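Local atomic coordinates of cytosine-specific methyltransferase (Escherichia coli O157:H7 EDL933, PDB entry 3G7U), a protein that probably methylates cytosines in DNA at carbon 5, using S-adenosyl-L-methionine as methyl donor. Residues N4-F9 with V26-E31; G74-P79 with P112-A117; L15-A20 with V351-A356; I42-S47 with D332-H337. One frame throughout, in Å; residues are numbered along the deposited sequence.

Contact 1. Residues N4-F9 with V26-E31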
loop_
_atom_site.group_PDB
_atom_site.type_symbol
_atom_site.label_atom_id
_atom_site.label_comp_id
_atom_site.label_asym_id
_atom_site.label_seq_id
_atom_site.Cartn_x
_atom_site.Cartn_y
_atom_site.Cartn_z
ATOM N N ASN A 4 6.128 15.948 9.211
ATOM C CA ASN A 4 4.939 15.232 9.704
ATOM C C ASN A 4 3.899 15.077 8.644
ATOM O O ASN A 4 3.569 16.024 7.945
ATOM C CB ASN A 4 4.275 15.993 10.870
ATOM C CG ASN A 4 5.234 16.233 12.038
ATOM O OD1 ASN A 4 6.041 15.363 12.393
ATOM N ND2 ASN A 4 5.158 17.429 12.630
ATOM N N VAL A 5 3.342 13.871 8.549
ATOM C CA VAL A 5 2.236 13.639 7.643
ATOM C C VAL A 5 1.021 13.062 8.367
ATOM O O VAL A 5 1.126 12.439 9.422
ATOM C CB VAL A 5 2.635 12.696 6.428
ATOM C CG1 VAL A 5 3.850 13.272 5.681
ATOM C CG2 VAL A 5 2.926 11.278 6.849
ATOM N N ILE A 6 -0.128 13.321 7.770
ATOM C CA ILE A 6 -1.385 12.663 8.079
ATOM C C ILE A 6 -1.760 11.819 6.855
ATOM O O ILE A 6 -1.681 12.326 5.744
ATOM C CB ILE A 6 -2.502 13.700 8.199
ATOM C CG1 ILE A 6 -2.220 14.664 9.338
ATOM C CG2 ILE A 6 -3.856 13.030 8.431
ATOM C CD1 ILE A 6 -3.327 15.673 9.505
ATOM N N ASP A 7 -2.192 10.584 7.063
ATOM C CA ASP A 7 -2.654 9.717 5.940
ATOM C C ASP A 7 -4.186 9.534 5.967
ATOM O O ASP A 7 -4.728 8.916 6.898
ATOM C CB ASP A 7 -1.875 8.387 6.090
ATOM C CG ASP A 7 -2.046 7.400 4.890
ATOM O OD1 ASP A 7 -2.842 7.656 3.947
ATOM O OD2 ASP A 7 -1.339 6.344 4.941
ATOM N N LEU A 8 -4.883 10.161 5.007
ATOM C CA LEU A 8 -6.305 10.076 4.866
ATOM C C LEU A 8 -6.685 8.880 4.000
ATOM O O LEU A 8 -6.073 8.677 2.973
ATOM C CB LEU A 8 -6.826 11.357 4.228
ATOM C CG LEU A 8 -6.487 12.651 5.006
ATOM C CD1 LEU A 8 -7.117 13.870 4.266
ATOM C CD2 LEU A 8 -7.021 12.601 6.457
ATOM N N PHE A 9 -7.705 8.123 4.424
ATOM C CA PHE A 9 -8.132 6.907 3.736
ATOM C C PHE A 9 -6.940 5.953 3.761
ATOM O O PHE A 9 -6.533 5.427 2.734
ATOM C CB PHE A 9 -8.519 7.235 2.306
ATOM C CG PHE A 9 -9.515 8.356 2.185
ATOM C CD1 PHE A 9 -10.865 8.134 2.407
ATOM C CD2 PHE A 9 -9.098 9.615 1.765
ATOM C CE1 PHE A 9 -11.775 9.193 2.275
ATOM C CE2 PHE A 9 -9.996 10.663 1.631
ATOM C CZ PHE A 9 -11.318 10.438 1.868
ATOM N N VAL A 26 4.526 9.591 10.497
ATOM C CA VAL A 26 3.086 9.457 10.162
ATOM C C VAL A 26 2.389 9.694 11.495
ATOM O O VAL A 26 2.403 8.831 12.380
ATOM C CB VAL A 26 2.728 8.058 9.616
ATOM C CG1 VAL A 26 1.176 7.895 9.445
ATOM C CG2 VAL A 26 3.470 7.825 8.272
ATOM N N LYS A 27 1.845 10.889 11.650
ATOM C CA LYS A 27 1.334 11.311 12.975
ATOM C C LYS A 27 -0.101 10.853 13.208
ATOM O O LYS A 27 -0.511 10.657 14.357
ATOM C CB LYS A 27 1.398 12.828 13.145
ATOM C CG LYS A 27 2.783 13.408 13.253
ATOM C CD LYS A 27 3.481 12.864 14.484
ATOM C CE LYS A 27 4.513 13.837 14.987
ATOM N NZ LYS A 27 5.365 13.232 16.029
ATOM N N MET A 28 -0.848 10.630 12.134
ATOM C CA MET A 28 -2.275 10.328 12.247
ATOM C C MET A 28 -2.660 9.530 11.011
ATOM O O MET A 28 -2.260 9.897 9.917
ATOM C CB MET A 28 -3.138 11.607 12.279
ATOM C CG MET A 28 -4.712 11.414 12.391
ATOM S SD MET A 28 -5.617 13.015 12.393
ATOM C CE MET A 28 -5.234 13.326 14.104
ATOM N N ALA A 29 -3.458 8.481 11.203
ATOM C CA ALA A 29 -4.129 7.815 10.075
ATOM C C ALA A 29 -5.639 7.947 10.223
ATOM O O ALA A 29 -6.170 7.776 11.351
ATOM C CB ALA A 29 -3.716 6.334 10.043
ATOM N N VAL A 30 -6.355 8.272 9.140
ATOM C CA VAL A 30 -7.806 8.353 9.172
ATOM C C VAL A 30 -8.359 7.277 8.234
ATOM O O VAL A 30 -8.037 7.247 7.048
ATOM C CB VAL A 30 -8.351 9.736 8.726
ATOM C CG1 VAL A 30 -9.907 9.765 8.758
ATOM C CG2 VAL A 30 -7.785 10.862 9.634
ATOM N N GLU A 31 -9.157 6.393 8.805
ATOM C CA GLU A 31 -9.719 5.259 8.010
ATOM C C GLU A 31 -11.043 4.833 8.612
ATOM O O GLU A 31 -11.107 4.588 9.789
ATOM C CB GLU A 31 -8.697 4.105 8.061
ATOM C CG GLU A 31 -9.153 2.753 7.461
ATOM C CD GLU A 31 -9.684 2.874 6.055
ATOM O OE1 GLU A 31 -9.009 3.475 5.199
ATOM O OE2 GLU A 31 -10.802 2.384 5.785
#

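Contact 2. Residues G74-P79 with P112-A117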
loop_
_atom_site.group_PDB
_atom_site.type_symbol
_atom_site.label_atom_id
_atom_site.label_comp_id
_atom_site.label_asym_id
_atom_site.label_seq_id
_atom_site.Cartn_x
_atom_site.Cartn_y
_atom_site.Cartn_z
ATOM N N GLY A 74 2.768 17.330 5.463
ATOM C CA GLY A 74 2.201 16.676 4.273
ATOM C C GLY A 74 0.849 16.058 4.535
ATOM O O GLY A 74 0.641 15.542 5.615
ATOM N N ILE A 75 -0.085 16.152 3.581
ATOM C CA ILE A 75 -1.313 15.349 3.629
ATOM C C ILE A 75 -1.220 14.322 2.476
ATOM O O ILE A 75 -1.072 14.727 1.303
ATOM C CB ILE A 75 -2.543 16.217 3.483
ATOM C CG1 ILE A 75 -2.747 16.999 4.797
ATOM C CG2 ILE A 75 -3.842 15.400 3.255
ATOM C CD1 ILE A 75 -3.762 18.106 4.638
ATOM N N ILE A 76 -1.253 13.031 2.831
ATOM C CA ILE A 76 -1.149 11.970 1.824
ATOM C C ILE A 76 -2.406 11.118 1.931
ATOM O O ILE A 76 -3.080 11.124 2.960
ATOM C CB ILE A 76 0.154 11.159 1.976
ATOM C CG1 ILE A 76 0.117 10.288 3.227
ATOM C CG2 ILE A 76 1.406 12.144 1.990
ATOM C CD1 ILE A 76 1.404 9.499 3.541
ATOM N N GLY A 77 -2.780 10.440 0.857
ATOM C CA GLY A 77 -3.896 9.534 1.041
ATOM C C GLY A 77 -4.422 8.994 -0.269
ATOM O O GLY A 77 -3.889 9.313 -1.335
ATOM N N GLY A 78 -5.495 8.230 -0.173
ATOM C CA GLY A 78 -6.193 7.705 -1.360
ATOM C C GLY A 78 -7.627 8.187 -1.462
ATOM O O GLY A 78 -8.525 7.477 -1.058
ATOM N N PRO A 79 -7.861 9.369 -2.054
ATOM C CA PRO A 79 -9.231 9.830 -2.131
ATOM C C PRO A 79 -10.043 8.865 -2.995
ATOM O O PRO A 79 -9.581 8.473 -4.067
ATOM C CB PRO A 79 -9.108 11.191 -2.807
ATOM C CG PRO A 79 -7.849 11.211 -3.445
ATOM C CD PRO A 79 -6.933 10.352 -2.638
ATOM N N PRO A 112 -0.869 22.149 3.941
ATOM C CA PRO A 112 0.403 21.499 4.169
ATOM C C PRO A 112 1.472 21.966 3.167
ATOM O O PRO A 112 1.109 22.539 2.133
ATOM C CB PRO A 112 0.082 20.023 3.855
ATOM C CG PRO A 112 -1.048 20.089 2.868
ATOM C CD PRO A 112 -1.885 21.215 3.411
ATOM N N LEU A 113 2.741 21.676 3.456
ATOM C CA LEU A 113 3.831 21.939 2.497
ATOM C C LEU A 113 3.607 21.163 1.198
ATOM O O LEU A 113 3.933 21.642 0.133
ATOM C CB LEU A 113 5.183 21.562 3.091
ATOM C CG LEU A 113 5.554 22.333 4.379
ATOM C CD1 LEU A 113 6.922 21.924 4.862
ATOM C CD2 LEU A 113 5.412 23.871 4.206
ATOM N N PHE A 114 3.018 19.974 1.293
ATOM C CA PHE A 114 2.721 19.212 0.070
ATOM C C PHE A 114 1.489 18.323 0.258
ATOM O O PHE A 114 1.058 18.058 1.401
ATOM C CB PHE A 114 3.956 18.391 -0.327
ATOM C CG PHE A 114 4.147 17.132 0.473
ATOM C CD1 PHE A 114 3.627 15.922 0.013
ATOM C CD2 PHE A 114 4.889 17.129 1.653
ATOM C CE1 PHE A 114 3.797 14.747 0.737
ATOM C CE2 PHE A 114 5.081 15.951 2.387
ATOM C CZ PHE A 114 4.549 14.757 1.928
ATOM N N PHE A 115 0.890 17.892 -0.855
ATOM C CA PHE A 115 -0.074 16.790 -0.795
ATOM C C PHE A 115 0.353 15.702 -1.772
ATOM O O PHE A 115 1.045 15.981 -2.768
ATOM C CB PHE A 115 -1.510 17.241 -1.068
ATOM C CG PHE A 115 -1.769 17.723 -2.471
ATOM C CD1 PHE A 115 -2.124 16.818 -3.498
ATOM C CD2 PHE A 115 -1.710 19.081 -2.774
ATOM C CE1 PHE A 115 -2.395 17.255 -4.769
ATOM C CE2 PHE A 115 -1.987 19.522 -4.047
ATOM C CZ PHE A 115 -2.316 18.611 -5.061
ATOM N N LEU A 116 -0.020 14.476 -1.448
ATOM C CA LEU A 116 0.153 13.364 -2.406
ATOM C C LEU A 116 -1.134 12.591 -2.313
ATOM O O LEU A 116 -1.481 12.069 -1.231
ATOM C CB LEU A 116 1.340 12.491 -2.017
ATOM C CG LEU A 116 1.578 11.223 -2.889
ATOM C CD1 LEU A 116 3.027 10.881 -2.907
ATOM C CD2 LEU A 116 0.783 10.002 -2.418
ATOM N N ALA A 117 -1.814 12.461 -3.441
ATOM C CA ALA A 117 -2.983 11.578 -3.551
ATOM C C ALA A 117 -2.644 10.448 -4.507
ATOM O O ALA A 117 -1.918 10.655 -5.481
ATOM C CB ALA A 117 -4.170 12.330 -4.075
#

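Contact 3. Residues L15-A20 with V351-A356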
loop_
_atom_site.group_PDB
_atom_site.type_symbol
_atom_site.label_atom_id
_atom_site.label_comp_id
_atom_site.label_asym_id
_atom_site.label_seq_id
_atom_site.Cartn_x
_atom_site.Cartn_y
_atom_site.Cartn_z
ATOM N N LEU A 15 0.736 3.126 2.040
ATOM C CA LEU A 15 1.290 4.452 1.748
ATOM C C LEU A 15 1.962 4.998 3.001
ATOM O O LEU A 15 2.985 5.654 2.906
ATOM C CB LEU A 15 0.155 5.383 1.296
ATOM C CG LEU A 15 0.564 6.726 0.740
ATOM C CD1 LEU A 15 1.231 6.498 -0.669
ATOM C CD2 LEU A 15 -0.700 7.575 0.579
ATOM N N SER A 16 1.397 4.692 4.173
ATOM C CA SER A 16 2.002 5.076 5.466
ATOM C C SER A 16 3.399 4.499 5.631
ATOM O O SER A 16 4.342 5.184 6.091
ATOM C CB SER A 16 1.174 4.577 6.646
ATOM O OG SER A 16 0.038 5.393 6.841
ATOM N N LEU A 17 3.554 3.235 5.265
ATOM C CA LEU A 17 4.881 2.574 5.425
ATOM C C LEU A 17 5.870 3.217 4.451
ATOM O O LEU A 17 7.033 3.437 4.784
ATOM C CB LEU A 17 4.775 1.072 5.154
ATOM C CG LEU A 17 6.115 0.317 5.204
ATOM C CD1 LEU A 17 6.856 0.615 6.546
ATOM C CD2 LEU A 17 5.876 -1.188 4.996
ATOM N N GLY A 18 5.398 3.513 3.247
ATOM C CA GLY A 18 6.212 4.270 2.283
ATOM C C GLY A 18 6.657 5.607 2.870
ATOM O O GLY A 18 7.832 5.961 2.775
ATOM N N ALA A 19 5.728 6.332 3.506
ATOM C CA ALA A 19 6.061 7.632 4.081
ATOM C C ALA A 19 7.093 7.476 5.177
ATOM O O ALA A 19 8.090 8.227 5.224
ATOM C CB ALA A 19 4.787 8.317 4.629
ATOM N N ALA A 20 6.877 6.513 6.060
ATOM C CA ALA A 20 7.727 6.328 7.236
ATOM C C ALA A 20 9.147 5.921 6.822
ATOM O O ALA A 20 10.146 6.406 7.378
ATOM C CB ALA A 20 7.107 5.273 8.198
ATOM N N VAL A 351 -1.518 0.611 -1.692
ATOM C CA VAL A 351 -0.412 1.004 -2.534
ATOM C C VAL A 351 0.738 0.106 -2.116
ATOM O O VAL A 351 0.903 -0.144 -0.915
ATOM C CB VAL A 351 0.026 2.461 -2.249
ATOM C CG1 VAL A 351 1.189 2.881 -3.170
ATOM C CG2 VAL A 351 -1.108 3.376 -2.440
ATOM N N SER A 352 1.558 -0.344 -3.068
ATOM C CA SER A 352 2.823 -1.056 -2.697
ATOM C C SER A 352 3.715 -0.173 -1.836
ATOM O O SER A 352 3.994 0.968 -2.248
ATOM C CB SER A 352 3.644 -1.404 -3.944
ATOM O OG SER A 352 4.867 -1.954 -3.488
ATOM N N PRO A 353 4.161 -0.663 -0.666
ATOM C CA PRO A 353 5.095 0.133 0.134
ATOM C C PRO A 353 6.408 0.488 -0.581
ATOM O O PRO A 353 7.051 1.481 -0.246
ATOM C CB PRO A 353 5.394 -0.752 1.336
ATOM C CG PRO A 353 4.165 -1.542 1.527
ATOM C CD PRO A 353 3.660 -1.835 0.084
ATOM N N ILE A 354 6.834 -0.365 -1.501
ATOM C CA ILE A 354 8.087 -0.115 -2.225
ATOM C C ILE A 354 7.936 1.100 -3.168
ATOM O O ILE A 354 8.788 1.987 -3.169
ATOM C CB ILE A 354 8.481 -1.384 -2.996
ATOM C CG1 ILE A 354 8.822 -2.489 -2.000
ATOM C CG2 ILE A 354 9.628 -1.063 -4.001
ATOM C CD1 ILE A 354 9.153 -3.870 -2.703
ATOM N N VAL A 355 6.855 1.130 -3.948
ATOM C CA VAL A 355 6.502 2.258 -4.798
ATOM C C VAL A 355 6.284 3.515 -3.952
ATOM O O VAL A 355 6.874 4.564 -4.232
ATOM C CB VAL A 355 5.235 1.978 -5.601
ATOM C CG1 VAL A 355 4.804 3.225 -6.361
ATOM C CG2 VAL A 355 5.464 0.805 -6.568
ATOM N N ALA A 356 5.476 3.391 -2.889
ATOM C CA ALA A 356 5.224 4.530 -1.997
ATOM C C ALA A 356 6.513 5.118 -1.438
ATOM O O ALA A 356 6.682 6.354 -1.481
ATOM C CB ALA A 356 4.248 4.136 -0.850
HETATM O O HOH W 1 -2.002 2.261 0.716
#

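Contact 4. Residues I42-S47 with D332-H337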
loop_
_atom_site.group_PDB
_atom_site.type_symbol
_atom_site.label_atom_id
_atom_site.label_comp_id
_atom_site.label_asym_id
_atom_site.label_seq_id
_atom_site.Cartn_x
_atom_site.Cartn_y
_atom_site.Cartn_z
ATOM N N ILE A 42 -1.917 -1.724 14.632
ATOM C CA ILE A 42 -0.989 -2.810 15.012
ATOM C C ILE A 42 0.417 -2.546 14.466
ATOM O O ILE A 42 1.421 -2.782 15.143
ATOM C CB ILE A 42 -1.484 -4.196 14.495
ATOM C CG1 ILE A 42 -2.703 -4.700 15.289
ATOM C CG2 ILE A 42 -0.380 -5.253 14.630
ATOM C CD1 ILE A 42 -2.486 -4.788 16.803
ATOM N N ASN A 43 0.483 -2.033 13.250
ATOM C CA ASN A 43 1.756 -1.843 12.585
ATOM C C ASN A 43 2.324 -0.458 12.842
ATOM O O ASN A 43 3.515 -0.242 12.709
ATOM C CB ASN A 43 1.608 -2.088 11.097
ATOM C CG ASN A 43 1.379 -3.552 10.799
ATOM O OD1 ASN A 43 2.325 -4.388 10.871
ATOM N ND2 ASN A 43 0.127 -3.899 10.544
ATOM N N PHE A 44 1.458 0.489 13.212
ATOM C CA PHE A 44 1.910 1.871 13.500
ATOM C C PHE A 44 1.409 2.295 14.894
ATOM O O PHE A 44 0.566 3.191 15.012
ATOM C CB PHE A 44 1.386 2.857 12.440
ATOM C CG PHE A 44 1.907 2.593 11.063
ATOM C CD1 PHE A 44 3.090 3.194 10.610
ATOM C CD2 PHE A 44 1.249 1.673 10.237
ATOM C CE1 PHE A 44 3.593 2.911 9.307
ATOM C CE2 PHE A 44 1.733 1.367 8.948
ATOM C CZ PHE A 44 2.919 1.996 8.483
ATOM N N PRO A 45 1.906 1.643 15.952
ATOM C CA PRO A 45 1.313 1.871 17.275
ATOM C C PRO A 45 1.491 3.266 17.832
ATOM O O PRO A 45 0.777 3.611 18.768
ATOM C CB PRO A 45 2.012 0.843 18.178
ATOM C CG PRO A 45 3.233 0.497 17.479
ATOM C CD PRO A 45 3.022 0.688 16.009
ATOM N N ARG A 46 2.370 4.083 17.251
ATOM C CA ARG A 46 2.579 5.448 17.745
ATOM C C ARG A 46 1.870 6.522 16.926
ATOM O O ARG A 46 1.901 7.689 17.290
ATOM C CB ARG A 46 4.068 5.779 17.867
ATOM C CG ARG A 46 4.955 4.600 18.250
ATOM C CD ARG A 46 5.026 4.279 19.740
ATOM N NE ARG A 46 6.394 3.928 20.141
ATOM C CZ ARG A 46 7.012 2.764 19.914
ATOM N NH1 ARG A 46 6.410 1.762 19.271
ATOM N NH2 ARG A 46 8.259 2.598 20.333
ATOM N N SER A 47 1.221 6.135 15.824
ATOM C CA SER A 47 0.406 7.086 15.089
ATOM C C SER A 47 -0.922 7.223 15.785
ATOM O O SER A 47 -1.364 6.275 16.417
ATOM C CB SER A 47 0.161 6.570 13.661
ATOM O OG SER A 47 1.419 6.414 13.025
ATOM N N ASP A 332 7.985 -8.819 5.464
ATOM C CA ASP A 332 7.518 -9.959 6.258
ATOM C C ASP A 332 7.113 -9.649 7.674
ATOM O O ASP A 332 6.345 -10.409 8.248
ATOM C CB ASP A 332 8.583 -11.064 6.315
ATOM C CG ASP A 332 8.583 -11.931 5.102
ATOM O OD1 ASP A 332 7.690 -11.800 4.242
ATOM O OD2 ASP A 332 9.482 -12.808 5.011
ATOM N N TRP A 333 7.615 -8.544 8.236
ATOM C CA TRP A 333 7.271 -8.142 9.611
ATOM C C TRP A 333 5.950 -7.358 9.733
ATOM O O TRP A 333 5.486 -7.106 10.829
ATOM C CB TRP A 333 8.443 -7.369 10.270
ATOM C CG TRP A 333 8.977 -6.195 9.473
ATOM C CD1 TRP A 333 10.066 -6.195 8.665
ATOM C CD2 TRP A 333 8.443 -4.837 9.426
ATOM N NE1 TRP A 333 10.278 -4.933 8.137
ATOM C CE2 TRP A 333 9.301 -4.083 8.588
ATOM C CE3 TRP A 333 7.349 -4.195 10.037
ATOM C CZ2 TRP A 333 9.085 -2.722 8.304
ATOM C CZ3 TRP A 333 7.128 -2.848 9.768
ATOM C CH2 TRP A 333 7.989 -2.120 8.905
ATOM N N PHE A 334 5.343 -7.024 8.592
ATOM C CA PHE A 334 4.058 -6.323 8.583
ATOM C C PHE A 334 2.974 -7.350 8.915
ATOM O O PHE A 334 2.932 -8.434 8.343
ATOM C CB PHE A 334 3.833 -5.659 7.218
ATOM C CG PHE A 334 2.800 -4.574 7.241
ATOM C CD1 PHE A 334 3.192 -3.234 7.424
ATOM C CD2 PHE A 334 1.454 -4.884 7.131
ATOM C CE1 PHE A 334 2.235 -2.207 7.486
ATOM C CE2 PHE A 334 0.477 -3.848 7.173
ATOM C CZ PHE A 334 0.894 -2.526 7.353
ATOM N N ARG A 335 2.081 -7.011 9.842
ATOM C CA ARG A 335 1.121 -7.980 10.340
ATOM C C ARG A 335 -0.266 -7.644 9.839
ATOM O O ARG A 335 -0.712 -6.509 9.988
ATOM C CB ARG A 335 1.115 -7.950 11.860
ATOM C CG ARG A 335 0.327 -9.106 12.482
ATOM C CD ARG A 335 0.510 -9.088 14.007
ATOM N NE ARG A 335 -0.242 -10.172 14.629
ATOM C CZ ARG A 335 0.031 -10.688 15.826
ATOM N NH1 ARG A 335 1.077 -10.233 16.518
ATOM N NH2 ARG A 335 -0.715 -11.692 16.315
ATOM N N PHE A 336 -0.949 -8.613 9.243
ATOM C CA PHE A 336 -2.301 -8.357 8.698
ATOM C C PHE A 336 -3.349 -9.006 9.572
ATOM O O PHE A 336 -3.019 -9.722 10.517
ATOM C CB PHE A 336 -2.422 -8.916 7.270
ATOM C CG PHE A 336 -1.532 -8.219 6.308
ATOM C CD1 PHE A 336 -1.954 -7.054 5.700
ATOM C CD2 PHE A 336 -0.222 -8.667 6.087
ATOM C CE1 PHE A 336 -1.098 -6.343 4.853
ATOM C CE2 PHE A 336 0.654 -7.962 5.232
ATOM C CZ PHE A 336 0.204 -6.810 4.603
ATOM N N HIS A 337 -4.627 -8.763 9.266
ATOM C CA HIS A 337 -5.698 -9.466 9.958
ATOM C C HIS A 337 -5.510 -10.975 9.846
ATOM O O HIS A 337 -5.021 -11.482 8.824
ATOM C CB HIS A 337 -7.051 -9.067 9.356
ATOM C CG HIS A 337 -8.221 -9.417 10.231
ATOM N ND1 HIS A 337 -8.868 -10.636 10.160
ATOM C CD2 HIS A 337 -8.854 -8.707 11.199
ATOM C CE1 HIS A 337 -9.849 -10.663 11.048
ATOM N NE2 HIS A 337 -9.855 -9.513 11.701
HETATM O O HOH W 2 4.542 -4.899 12.118
#

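Contact 1. Residues N4-F9 with V26-E31
Leu8 and Val30 lie side by side on neighbouring parallel strands, both pointing to the same face of the sheet, with Leu8 CD2 against Val30 CG2 at 3.7 Å. Here the contact is tight. The backbone N of Val30 gives an almost straight bond to Asp7 O (2.8 Å, 169°), and Asp7 N is bound equally straight to Met28 O at 2.9 Å. On the other face the CG2 methyls of Val5 and Val26 meet at 3.8 Å. Between these points strand 26-30 carries one extra residue: Val5 pairs with Val26 and Asp7 with Ala29, two residues on against three. Lys27, with near-helical backbone angles, takes up the difference. Its N still binds Val5 O at 2.8 Å, but Met28 N is buried without a partner in the model.

The ends are looser. Lys27 is partly exposed; a bend at chi2 (-62°) carries its chain obliquely across Asn4, CE lying 3.4 Å from Asn4 OD1, while NZ forms a salt bridge to Asp25. At the other end Phe9 N reaches Val30 O only through a weak, bent bond, and the Glu31 carboxylate is taken by the backbone N atoms of Gly11 and Asp33. Helix 14-22 links the strands in a beta-alpha-beta crossover and packs on the face of Val5, Asp7 and Val26; helix 59-66 packs on Ile6 and Met28, with strands 74-77 and 48-50 flanking the pair.

Contact 2. Residues G74-P79 with P112-A117
Leu116 O draws two donors from the neighbouring parallel strand: Gly77 N at 2.9 Å, in a somewhat bent bond (139°), and the weaker CA-H of Ile76, whose CA stands 3.1 Å from the oxygen. Ile75 O is approached in the same way, by Leu116 N at 3.0 Å and by Phe115 CA. With Ile75 N bound to Phe114 O, these bonds fix a regular register in which Gly74 faces Phe114 and Gly77 faces Ala117; the segment axes are only 3° apart.

The side chains divide between two faces. On one, Phe114 has its CG between the backbone N and the carbonyl carbon (chi1 79°), which folds the ring across the strand onto Gly74. Gly74 CA sits over the ring face, 3.8 Å from the centroid, in a CH-pi contact that the bare glycine makes possible. Ile76 CG2 touches the same ring at CE1 (3.7 Å) and also meets Leu116 CB. On the other face Ile75 CD1 leans on Pro112 CG at 3.8 Å, and Pro79 CD rests on Ala117 CB at 3.7 Å. Pro79 leads into the loop that carries Cys81, the predicted catalytic cysteine of the family's Pro-Cys motif.

Helix 94-110 packs against Ile75, Pro79 and Ala117, helix 14-22 on Ile76 and Leu116, and helix 353-367 on Phe114 and Leu116; strand 4-8 adjoins strand 74-77 along the edge opposite strand 114-119.

Contact 3. Residues L15-A20 with V351-A356
The pyrrolidine of Pro353 is the one ring of this contact, and Leu17 meets it at its CB-CG side: Leu17 CD2 stands 3.7 Å from Pro353 CB and 3.9 Å from Pro353 CG, the two side chains running at a slant to each other. No aromatic ring or amide is stacked; the rest is a close approach of two helices on one side of the Rossmann-like sheet of class I methyltransferases. One is the first crossover helix, 14-22. The other, 353-367, comes from the far end of the chain and follows directly on the Gly-Asn-Ser-Val segment, which C5-methyltransferases carry as motif X.

Gly18 sets the spacing. Its CA lies 4.4 Å from the CA of Ala356, and the Ala356 methyl, pointing at helix 14-22, rests on Gly18 CA with CB at 3.7 Å. With no side chain on the glycine, the CA atoms come closer at this point than those paired across the neighbouring strands. Leu15 extends the patch one turn back along helix 14-22. Its CG lies opposite the backbone N (chi1 -170°), and the bend at chi2 brings CD1 to 3.8 Å from Ala356 CB, with Val351 CG2 more distant; the same side chain also packs on Ile76 and Leu116 of the sheet. Ser352 is the N-cap of the second helix: its OG accepts from Ile354 N and has Gln328 O as a further partner.

No direct hydrogen bond joins the segments, but one water accepts from both backbones, from Leu15 N at 3.2 Å and from Val351 N at 3.0 Å.

Contact 4. Residues I42-S47 with D332-H337
The amide of Asn43 lies flat on the ring of Phe334: the two planes are 7° apart, and Asn43 CG sits 3.5 Å above the middle of the ring. The stack belongs to the joint between the C-terminal end of helix 34-43 in the Rossmann-like fold and the irregular segment 332-337 that connects helices 321-328 and 340-348.

Arg335 grips both ends of the amide in its own plane. Its N donates to a lone pair of Asn43 OD1 (2.8 Å, 171°), and Asn43 ND2 donates, equally straight, to a lone pair of Arg335 O at 2.8 Å, much as a neighbouring strand would pair with that backbone. Two straight bonds and a ring against one face fix the rotation of the amide and tell its oxygen from its nitrogen; ND2 also reaches Thr39 O. A chi1 of -70°, with CG opposite the carbonyl carbon, carries the group off the helix end over Phe334.

Phe44, the first residue to leave helical geometry, sends its side chain across that of Phe334 at about a right angle, with CE2 at the edge of the Phe334 ring and 3.9 Å from CE1. Ile42 CG2 touches Arg335 CD at 4.0 Å, and the extended arginine runs on to salt bridges with Glu213, Asp240 and Glu242. One further donor serves the amide oxygen: a water gives one hydrogen to Asn43 OD1 at 2.6 Å and the other to Trp333 O at 2.7 Å.

Overall arrangement
Contacts 1 and 2 are neighbours in one sheet, their centres about 9 Å apart, joined where strands 4-8 and 74-77 pair (Leu8 N to Ile76 O, 2.9 Å). Contact 3 lies on one face of that sheet, its centre about 13 Å from theirs: Ser16 OG meets Asp7 OD2, and Leu15 CD1 packs on Leu116 CD2 at 3.9 Å. Contact 4 continues outward from contact 3, Phe44 CZ reaching Leu17 N at 3.5 Å, and meets contact 1 through Ser47 OG and Val26 O, staying about 9 Å from contact 2 at the nearest atoms. The predicted catalytic Cys81 is near the sheet contacts, its side chain about 7 Å from that of Pro79 and 10 Å from that of Phe9.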